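PDB 5K21: pyocyanin demethylase from Mycobacterium fortuitum subsp. fortuitum DSM 46621 = ATCC 6841, which demethylates the phenazine pyocyanin by a tautomerizing reaction, so degrading it and inhibiting Pseudomonas aeruginosa biofilms. Local coordinates for residues B[25-30]-B[37-42]; B[32-37]-B[63-68]; B[70-75]-B[91-96]. One frame throughout, in Å; residues are numbered along the deposited sequence.

Interaction 1: residues B[25-30]-B[37-42]. With CA (calcium ion), chain G; 6QF (phenazin-1-ol), chain F.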
loop_
_atom_site.group_PDB
_atom_site.type_symbol
_atom_site.label_atom_id
_atom_site.label_comp_id
_atom_site.label_asym_id
_atom_site.label_seq_id
_atom_site.Cartn_x
_atom_site.Cartn_y
_atom_site.Cartn_z
ATOM N N ALA B 25 11.442 12.414 -0.281
ATOM C CA ALA B 25 12.001 12.242 1.053
ATOM C C ALA B 25 12.581 10.842 1.170
ATOM O O ALA B 25 11.877 9.859 0.923
ATOM C CB ALA B 25 10.947 12.465 2.147
ATOM N N LYS B 26 13.839 10.749 1.565
ATOM C CA LYS B 26 14.455 9.462 1.874
ATOM C C LYS B 26 14.536 9.358 3.390
ATOM O O LYS B 26 15.322 10.062 4.020
ATOM C CB LYS B 26 15.827 9.318 1.220
ATOM C CG LYS B 26 15.744 9.278 -0.288
ATOM C CD LYS B 26 17.075 9.287 -1.001
ATOM C CE LYS B 26 16.806 9.091 -2.489
ATOM N NZ LYS B 26 17.931 9.403 -3.408
ATOM N N HIS B 27 13.671 8.536 3.976
ATOM C CA HIS B 27 13.680 8.355 5.421
ATOM C C HIS B 27 14.743 7.322 5.781
ATOM O O HIS B 27 14.624 6.143 5.429
ATOM C CB HIS B 27 12.315 7.891 5.911
ATOM C CG HIS B 27 11.241 8.929 5.814
ATOM N ND1 HIS B 27 11.468 10.271 6.048
ATOM C CD2 HIS B 27 9.926 8.816 5.501
ATOM C CE1 HIS B 27 10.338 10.939 5.879
ATOM N NE2 HIS B 27 9.386 10.082 5.566
ATOM N N ASP B 28 15.760 7.756 6.514
ATOM C CA ASP B 28 16.802 6.863 7.006
ATOM C C ASP B 28 16.409 6.518 8.428
ATOM O O ASP B 28 16.847 7.133 9.392
ATOM C CB ASP B 28 18.173 7.518 6.939
ATOM C CG ASP B 28 19.276 6.560 7.312
ATOM O OD1 ASP B 28 18.951 5.436 7.761
ATOM O OD2 ASP B 28 20.455 6.920 7.165
ATOM N N PHE B 29 15.492 5.564 8.529
ATOM C CA PHE B 29 15.007 5.097 9.807
ATOM C C PHE B 29 15.968 4.052 10.360
ATOM O O PHE B 29 17.011 3.759 9.773
ATOM C CB PHE B 29 13.603 4.525 9.654
ATOM C CG PHE B 29 12.537 5.545 9.312
ATOM C CD1 PHE B 29 12.524 6.798 9.899
ATOM C CD2 PHE B 29 11.506 5.198 8.444
ATOM C CE1 PHE B 29 11.513 7.706 9.603
ATOM C CE2 PHE B 29 10.497 6.105 8.124
ATOM C CZ PHE B 29 10.494 7.353 8.712
ATOM N N GLY B 30 15.609 3.491 11.507
ATOM C CA GLY B 30 16.365 2.381 12.062
ATOM C C GLY B 30 17.818 2.756 12.275
ATOM O O GLY B 30 18.144 3.862 12.716
ATOM N N GLY B 37 13.750 -1.259 6.626
ATOM C CA GLY B 37 12.879 -0.292 7.258
ATOM C C GLY B 37 13.048 1.120 6.768
ATOM O O GLY B 37 12.251 1.989 7.140
ATOM N N ASP B 38 14.064 1.394 5.967
ATOM C CA ASP B 38 14.143 2.714 5.400
ATOM C C ASP B 38 13.030 2.864 4.378
ATOM O O ASP B 38 12.411 1.885 3.941
ATOM C CB ASP B 38 15.528 2.954 4.801
ATOM C CG ASP B 38 16.609 3.033 5.869
ATOM O OD1 ASP B 38 16.262 3.247 7.045
ATOM O OD2 ASP B 38 17.800 2.920 5.556
ATOM N N MET B 39 12.766 4.107 3.999
ATOM C CA MET B 39 11.610 4.364 3.155
ATOM C C MET B 39 11.812 5.621 2.340
ATOM O O MET B 39 12.370 6.608 2.830
ATOM C CB MET B 39 10.388 4.486 4.066
ATOM C CG MET B 39 9.086 4.800 3.437
ATOM S SD MET B 39 7.938 5.161 4.781
ATOM C CE MET B 39 8.291 3.898 5.964
ATOM N N ASP B 40 11.351 5.578 1.097
ATOM C CA ASP B 40 11.325 6.744 0.230
ATOM C C ASP B 40 9.884 7.078 -0.085
ATOM O O ASP B 40 9.096 6.190 -0.421
ATOM C CB ASP B 40 12.064 6.497 -1.076
ATOM C CG ASP B 40 13.536 6.275 -0.889
ATOM O OD1 ASP B 40 14.069 6.495 0.228
ATOM O OD2 ASP B 40 14.166 5.861 -1.884
ATOM N N ILE B 41 9.553 8.364 -0.007
ATOM C CA ILE B 41 8.244 8.868 -0.397
ATOM C C ILE B 41 8.490 9.940 -1.453
ATOM O O ILE B 41 9.408 10.751 -1.307
ATOM C CB ILE B 41 7.462 9.410 0.819
ATOM C CG1 ILE B 41 7.177 8.247 1.794
ATOM C CG2 ILE B 41 6.154 10.055 0.384
ATOM C CD1 ILE B 41 6.666 8.643 3.156
ATOM N N PHE B 42 7.746 9.893 -2.555
ATOM C CA PHE B 42 8.133 10.730 -3.686
ATOM C C PHE B 42 6.938 11.104 -4.554
ATOM O O PHE B 42 5.878 10.478 -4.511
ATOM C CB PHE B 42 9.163 10.018 -4.558
ATOM C CG PHE B 42 8.685 8.679 -5.057
ATOM C CD1 PHE B 42 8.800 7.549 -4.266
ATOM C CD2 PHE B 42 8.064 8.570 -6.284
ATOM C CE1 PHE B 42 8.329 6.315 -4.715
ATOM C CE2 PHE B 42 7.595 7.365 -6.727
ATOM C CZ PHE B 42 7.725 6.231 -5.936
HETATM CA CA CA G . 18.507 3.239 8.002
HETATM C C4 6QF F . 11.712 6.098 -6.092
HETATM C C5 6QF F . 12.600 6.491 -4.978
HETATM C C6 6QF F . 13.083 7.756 -4.833
HETATM C C10 6QF F . 10.068 5.600 -8.242
HETATM C C13 6QF F . 8.699 3.998 -9.501
HETATM C C15 6QF F . 9.845 3.250 -7.547
HETATM C C1 6QF F . 12.723 8.769 -5.781
HETATM C C2 6QF F . 11.916 8.467 -6.811
HETATM C C3 6QF F . 11.360 7.136 -7.037
HETATM N N7 6QF F . 10.554 6.861 -8.086
HETATM N N8 6QF F . 11.235 4.833 -6.249
HETATM C C9 6QF F . 10.410 4.566 -7.308
HETATM C C11 6QF F . 9.188 5.232 -9.340
HETATM C C14 6QF F . 9.038 2.970 -8.575
HETATM O O19 6QF F . 12.923 5.519 -4.102
#
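The loop end of the antiparallel hairpin formed by strands 13-27 and 39-48 brings Ala25, Lys26 and His27 of the allene oxide cyclase-like barrel opposite Ile41, Asp40 and Met39, with the strand segments 165° apart. Four backbone hydrogen bonds set this register, two between Ala25 and Ile41 and two between His27 and Met39. Beyond the last pair the chains close on a calcium ion. Asp38 is bidentate, its OD1 and OD2 lying 2.4 and 2.6 Å from the calcium; Asp28 OD1 and Phe29 O come from the other segment, and Lys31, Gly33 and Asp35 complete the site. The carboxylates of Asp28 and Asp38 lie side by side with planes 77° apart, their negative charge probably offset by the metal. On the face that carries His27 and Met39, Met39 CE meets Phe29 CE2 at the ring edge, 3.8 Å away, while His27 NE2 is hydrogen-bonded to Gly37 O of the second subunit. Asp40, with CG beside its own backbone N (chi1 -65°), brings OD1 to 3.3 Å from Lys26 CG and turns OD2 to the ligand. Phe42 lays a ring face against the phenazine, and O19 of phenazin-1-ol donates to Asp40 OD2 at 2.6 Å.

Interaction 2: residues B[32-37]-B[63-68]. With CA (calcium ion), chain G.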
loop_
_atom_site.group_PDB
_atom_site.type_symbol
_atom_site.label_atom_id
_atom_site.label_comp_id
_atom_site.label_asym_id
_atom_site.label_seq_id
_atom_site.Cartn_x
_atom_site.Cartn_y
_atom_site.Cartn_z
ATOM N N PRO B 32 21.212 4.243 11.257
ATOM C CA PRO B 32 21.622 5.158 10.188
ATOM C C PRO B 32 22.353 4.380 9.111
ATOM O O PRO B 32 23.095 3.442 9.397
ATOM C CB PRO B 32 22.527 6.163 10.897
ATOM C CG PRO B 32 22.093 6.106 12.344
ATOM C CD PRO B 32 21.675 4.699 12.586
ATOM N N GLY B 33 22.155 4.807 7.867
ATOM C CA GLY B 33 22.575 4.061 6.706
ATOM C C GLY B 33 21.476 3.144 6.192
ATOM O O GLY B 33 20.456 2.890 6.844
ATOM N N MET B 34 21.693 2.639 4.989
ATOM C CA MET B 34 20.649 1.875 4.323
ATOM C C MET B 34 20.458 0.549 5.055
ATOM O O MET B 34 21.406 -0.236 5.189
ATOM C CB MET B 34 21.028 1.637 2.864
ATOM C CG MET B 34 19.836 1.427 1.952
ATOM S SD MET B 34 20.325 1.167 0.232
ATOM C CE MET B 34 21.264 2.652 -0.122
ATOM N N ASP B 35 19.242 0.296 5.530
ATOM C CA ASP B 35 18.947 -0.978 6.181
ATOM C C ASP B 35 17.448 -1.218 6.079
ATOM O O ASP B 35 16.683 -0.338 5.665
ATOM C CB ASP B 35 19.439 -1.018 7.646
ATOM C CG ASP B 35 18.651 -0.097 8.594
ATOM O OD1 ASP B 35 18.170 0.950 8.148
ATOM O OD2 ASP B 35 18.528 -0.429 9.811
ATOM N N VAL B 36 17.041 -2.436 6.443
ATOM C CA VAL B 36 15.627 -2.775 6.454
ATOM C C VAL B 36 14.872 -1.702 7.210
ATOM O O VAL B 36 15.318 -1.231 8.266
ATOM C CB VAL B 36 15.407 -4.171 7.072
ATOM C CG1 VAL B 36 15.952 -4.243 8.480
ATOM C CG2 VAL B 36 13.935 -4.526 7.057
ATOM N N GLY B 37 13.750 -1.259 6.626
ATOM C CA GLY B 37 12.879 -0.292 7.258
ATOM C C GLY B 37 13.048 1.120 6.768
ATOM O O GLY B 37 12.251 1.989 7.140
ATOM N N THR B 63 12.684 -3.617 2.288
ATOM C CA THR B 63 12.328 -4.826 3.014
ATOM C C THR B 63 13.535 -5.686 3.324
ATOM O O THR B 63 13.495 -6.486 4.255
ATOM C CB THR B 63 11.315 -5.638 2.192
ATOM O OG1 THR B 63 11.864 -5.898 0.898
ATOM C CG2 THR B 63 10.026 -4.863 2.030
ATOM N N ASN B 64 14.612 -5.535 2.568
ATOM C CA ASN B 64 15.789 -6.364 2.758
ATOM C C ASN B 64 16.961 -5.616 2.149
ATOM O O ASN B 64 16.882 -5.171 0.999
ATOM C CB ASN B 64 15.617 -7.740 2.109
ATOM C CG ASN B 64 16.678 -8.717 2.556
ATOM O OD1 ASN B 64 17.797 -8.688 2.070
ATOM N ND2 ASN B 64 16.354 -9.533 3.543
ATOM N N VAL B 65 18.011 -5.424 2.934
ATOM C CA VAL B 65 19.197 -4.715 2.479
ATOM C C VAL B 65 20.406 -5.587 2.776
ATOM O O VAL B 65 20.669 -5.923 3.934
ATOM C CB VAL B 65 19.350 -3.335 3.144
ATOM C CG1 VAL B 65 20.633 -2.647 2.647
ATOM C CG2 VAL B 65 18.135 -2.447 2.847
ATOM N N THR B 66 21.107 -5.979 1.732
ATOM C CA THR B 66 22.448 -6.529 1.830
ATOM C C THR B 66 23.328 -5.709 0.906
ATOM O O THR B 66 22.821 -4.974 0.053
ATOM C CB THR B 66 22.472 -8.011 1.440
ATOM O OG1 THR B 66 22.067 -8.153 0.075
ATOM C CG2 THR B 66 21.523 -8.796 2.318
ATOM N N PRO B 67 24.650 -5.795 1.053
ATOM C CA PRO B 67 25.510 -5.006 0.160
ATOM C C PRO B 67 25.280 -5.343 -1.299
ATOM O O PRO B 67 25.509 -4.486 -2.162
ATOM C CB PRO B 67 26.934 -5.367 0.607
ATOM C CG PRO B 67 26.801 -6.004 1.942
ATOM C CD PRO B 67 25.414 -6.556 2.054
ATOM N N ASP B 68 24.804 -6.557 -1.599
ATOM C CA ASP B 68 24.597 -6.957 -2.984
ATOM C C ASP B 68 23.252 -6.488 -3.537
ATOM O O ASP B 68 23.153 -6.177 -4.731
ATOM C CB ASP B 68 24.700 -8.478 -3.101
HETATM CA CA CA G . 18.507 3.239 8.002
#
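Val65 packs by van der Waals contact on the backbone of Met34 and Asp35, joining the calcium loop between strands 13-27 and 39-48 to the end of strand 51-65. Its two methyls divide the work: CG1, anti to the backbone N (chi1 179°), lies 3.6 Å from Met34 O, while CG2 reaches Asp35 C at 3.5 Å. The Met34 side chain adds a looser apolar touch, CG to Val65 CG1 at 4.2 Å. Farther along, Val36 CG2 lies 3.4 Å from Thr63 O, a carbonyl that accepts a hydrogen bond from Ser43 OG of the third subunit.

Metal coordination occupies the other side of the loop. Gly33 O and Asp35 OD1 each bind the calcium ion at 2.3 Å, alongside ligands from Asp28, Phe29, Lys31 and Asp38. The CA-CB bond of Asp35 points away from Val65, and chi1 of 69° sets CG between the backbone N and the carbonyl carbon, from where OD1 reaches the metal.

Backbone hydrogen bonding concerns the strand: Thr63 and Asn64 both pair with Met71 of strand 70-80, a classic beta bulge. The chemistry thus splits the loop in two, with oxygen ligands turned to calcium and methyl groups packed against backbone and carbonyl atoms; the whole contact buries 211 Å², both sides summed.

Interaction 3: residues B[70-75]-B[91-96]. With 6QF (phenazin-1-ol), chain F.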
loop_
_atom_site.group_PDB
_atom_site.type_symbol
_atom_site.label_atom_id
_atom_site.label_comp_id
_atom_site.label_asym_id
_atom_site.label_seq_id
_atom_site.Cartn_x
_atom_site.Cartn_y
_atom_site.Cartn_z
ATOM N N PRO B 70 19.630 -4.231 -2.359
ATOM C CA PRO B 70 18.567 -3.652 -1.532
ATOM C C PRO B 70 17.206 -3.832 -2.185
ATOM O O PRO B 70 16.953 -3.274 -3.254
ATOM C CB PRO B 70 18.965 -2.176 -1.442
ATOM C CG PRO B 70 19.669 -1.902 -2.730
ATOM C CD PRO B 70 20.260 -3.216 -3.220
ATOM N N MET B 71 16.341 -4.631 -1.566
ATOM C CA MET B 71 15.003 -4.898 -2.076
ATOM C C MET B 71 14.022 -3.870 -1.537
ATOM O O MET B 71 14.042 -3.549 -0.343
ATOM C CB MET B 71 14.530 -6.294 -1.663
ATOM C CG MET B 71 15.271 -7.459 -2.303
ATOM S SD MET B 71 14.848 -7.729 -4.032
ATOM C CE MET B 71 13.084 -8.022 -3.947
ATOM N N THR B 72 13.148 -3.367 -2.413
ATOM C CA THR B 72 12.091 -2.455 -2.001
ATOM C C THR B 72 10.746 -2.987 -2.442
ATOM O O THR B 72 10.598 -3.521 -3.554
ATOM C CB THR B 72 12.190 -1.019 -2.580
ATOM O OG1 THR B 72 12.293 -1.065 -4.005
ATOM C CG2 THR B 72 13.339 -0.242 -1.975
ATOM N N TYR B 73 9.777 -2.805 -1.557
ATOM C CA TYR B 73 8.369 -2.874 -1.890
ATOM C C TYR B 73 7.916 -1.460 -2.233
ATOM O O TYR B 73 8.029 -0.556 -1.397
ATOM C CB TYR B 73 7.579 -3.454 -0.720
ATOM C CG TYR B 73 6.105 -3.202 -0.818
ATOM C CD1 TYR B 73 5.409 -3.524 -1.971
ATOM C CD2 TYR B 73 5.400 -2.651 0.241
ATOM C CE1 TYR B 73 4.058 -3.284 -2.080
ATOM C CE2 TYR B 73 4.038 -2.413 0.143
ATOM C CZ TYR B 73 3.378 -2.741 -1.018
ATOM O OH TYR B 73 2.024 -2.515 -1.137
ATOM N N CYS B 74 7.464 -1.256 -3.472
ATOM C CA CYS B 74 7.057 0.065 -3.941
ATOM C C CYS B 74 5.604 0.055 -4.382
ATOM O O CYS B 74 5.113 -0.928 -4.965
ATOM C CB CYS B 74 7.905 0.545 -5.107
ATOM S SG CYS B 74 9.614 0.814 -4.712
ATOM N N GLU B 75 4.930 1.152 -4.070
ATOM C CA GLU B 75 3.572 1.440 -4.503
ATOM C C GLU B 75 3.577 2.783 -5.213
ATOM O O GLU B 75 4.176 3.749 -4.725
ATOM C CB GLU B 75 2.594 1.502 -3.318
ATOM C CG GLU B 75 2.121 0.174 -2.763
ATOM C CD GLU B 75 0.974 -0.437 -3.574
ATOM O OE1 GLU B 75 0.594 0.129 -4.633
ATOM O OE2 GLU B 75 0.431 -1.471 -3.131
ATOM N N THR B 91 11.215 -5.480 -5.872
ATOM C CA THR B 91 12.345 -5.681 -6.778
ATOM C C THR B 91 13.566 -5.081 -6.136
ATOM O O THR B 91 13.466 -4.270 -5.207
ATOM C CB THR B 91 12.115 -5.002 -8.136
ATOM O OG1 THR B 91 12.053 -3.585 -7.935
ATOM C CG2 THR B 91 10.824 -5.451 -8.794
ATOM N N PRO B 92 14.753 -5.406 -6.637
ATOM C CA PRO B 92 15.931 -4.627 -6.267
ATOM C C PRO B 92 15.710 -3.154 -6.570
ATOM O O PRO B 92 15.055 -2.790 -7.548
ATOM C CB PRO B 92 17.045 -5.235 -7.127
ATOM C CG PRO B 92 16.586 -6.645 -7.396
ATOM C CD PRO B 92 15.088 -6.552 -7.505
ATOM N N HIS B 93 16.241 -2.306 -5.700
ATOM C CA HIS B 93 16.098 -0.865 -5.822
ATOM C C HIS B 93 17.462 -0.299 -6.201
ATOM O O HIS B 93 18.190 0.272 -5.385
ATOM C CB HIS B 93 15.561 -0.270 -4.521
ATOM C CG HIS B 93 15.112 1.153 -4.644
ATOM N ND1 HIS B 93 15.905 2.220 -4.280
ATOM C CD2 HIS B 93 13.945 1.683 -5.086
ATOM C CE1 HIS B 93 15.247 3.346 -4.495
ATOM N NE2 HIS B 93 14.057 3.048 -4.984
ATOM N N THR B 94 17.816 -0.530 -7.459
ATOM C CA THR B 94 19.087 -0.151 -8.049
ATOM C C THR B 94 18.808 0.684 -9.291
ATOM O O THR B 94 17.658 0.939 -9.644
ATOM C CB THR B 94 19.913 -1.394 -8.405
ATOM O OG1 THR B 94 19.324 -2.045 -9.537
ATOM C CG2 THR B 94 19.959 -2.366 -7.240
ATOM N N LEU B 95 19.870 1.107 -9.969
ATOM C CA LEU B 95 19.703 1.867 -11.204
ATOM C C LEU B 95 19.215 1.011 -12.374
ATOM O O LEU B 95 18.824 1.570 -13.403
ATOM C CB LEU B 95 21.004 2.587 -11.555
ATOM C CG LEU B 95 21.606 3.363 -10.379
ATOM C CD1 LEU B 95 22.895 4.052 -10.780
ATOM C CD2 LEU B 95 20.603 4.368 -9.806
ATOM N N ALA B 96 19.256 -0.311 -12.261
ATOM C CA ALA B 96 18.796 -1.163 -13.346
ATOM C C ALA B 96 17.298 -0.980 -13.590
ATOM O O ALA B 96 16.540 -0.660 -12.674
ATOM C CB ALA B 96 19.070 -2.631 -13.038
HETATM C C4 6QF F . 11.712 6.098 -6.092
HETATM C C5 6QF F . 12.600 6.491 -4.978
HETATM C C6 6QF F . 13.083 7.756 -4.833
HETATM C C10 6QF F . 10.068 5.600 -8.242
HETATM C C13 6QF F . 8.699 3.998 -9.501
HETATM C C15 6QF F . 9.845 3.250 -7.547
HETATM C C1 6QF F . 12.723 8.769 -5.781
HETATM C C2 6QF F . 11.916 8.467 -6.811
HETATM C C3 6QF F . 11.360 7.136 -7.037
HETATM N N7 6QF F . 10.554 6.861 -8.086
HETATM N N8 6QF F . 11.235 4.833 -6.249
HETATM C C9 6QF F . 10.410 4.566 -7.308
HETATM C C11 6QF F . 9.188 5.232 -9.340
HETATM C C14 6QF F . 9.038 2.970 -8.575
HETATM O O19 6QF F . 12.923 5.519 -4.102
HETATM O O HOH W 1 10.630 -2.137 -6.143
#
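His93 and Thr72 meet beside the bound phenazin-1-ol. The imidazole donates from NE2 to the ligand's O19 at 2.9 Å, and O19 lies near the plane of the ring, at its edge. Thr72 braces the base of this side chain: its CG2 lies 3.4 Å from His93 CB, and its OG1 is equally close to His93 CD2. With CG anti to the backbone N (chi1 -168°), the histidine ring projects past Thr72 toward the ligand. The Phe62 ring packs edge-to-face with His93. Cys74, disulfide-bonded to Cys60, reaches the same phenazine from the next inward-facing position, SG to C15 at 3.7 Å.

The backbone around this first shell is an antiparallel hairpin of the barrel, formed by strands 70-80 and 83-92. Thr72 and Thr91 make a hydrogen-bonded pair of it, with Thr72 N donating to Thr91 O in a nearly straight bond (175° at the hydrogen) and Thr91 N donating back to Thr72 O. Just past the strand end, His93 N donates to Pro70 O at 2.7 Å, which ties down the backbone at His93, although that residue is poorly ordered. One water bridges the two threonine hydroxyls, Thr72 OG1 and Thr91 OG1.

Farther out, Met71 folds back through bends at chi2 and chi3, bringing SD to 3.7 Å from Pro92 CD. On the loop side Thr94 OG1 accepts from Ala96 N in an ST turn.

In the fold
All three contacts belong to one closed antiparallel barrel of eight strands. Along the chain interactions 1 and 2 interlock, their segments alternating and sharing Gly37, whereas interaction 3 opens only after both have closed. The centres of interactions 1 and 2 lie about 11 Å apart, as do those of 2 and 3; those of 1 and 3 are about 13 Å apart. Interactions 1 and 2 meet at the calcium, while interactions 1 and 3 meet at the phenazine, whose hydroxyl they hold between them. Strands 51-65 and 70-80 are neighbours, linking interaction 2 to interaction 3. Metal site and ligand pocket are thus joined through strand 39-48, and all three contacts touch the third subunit.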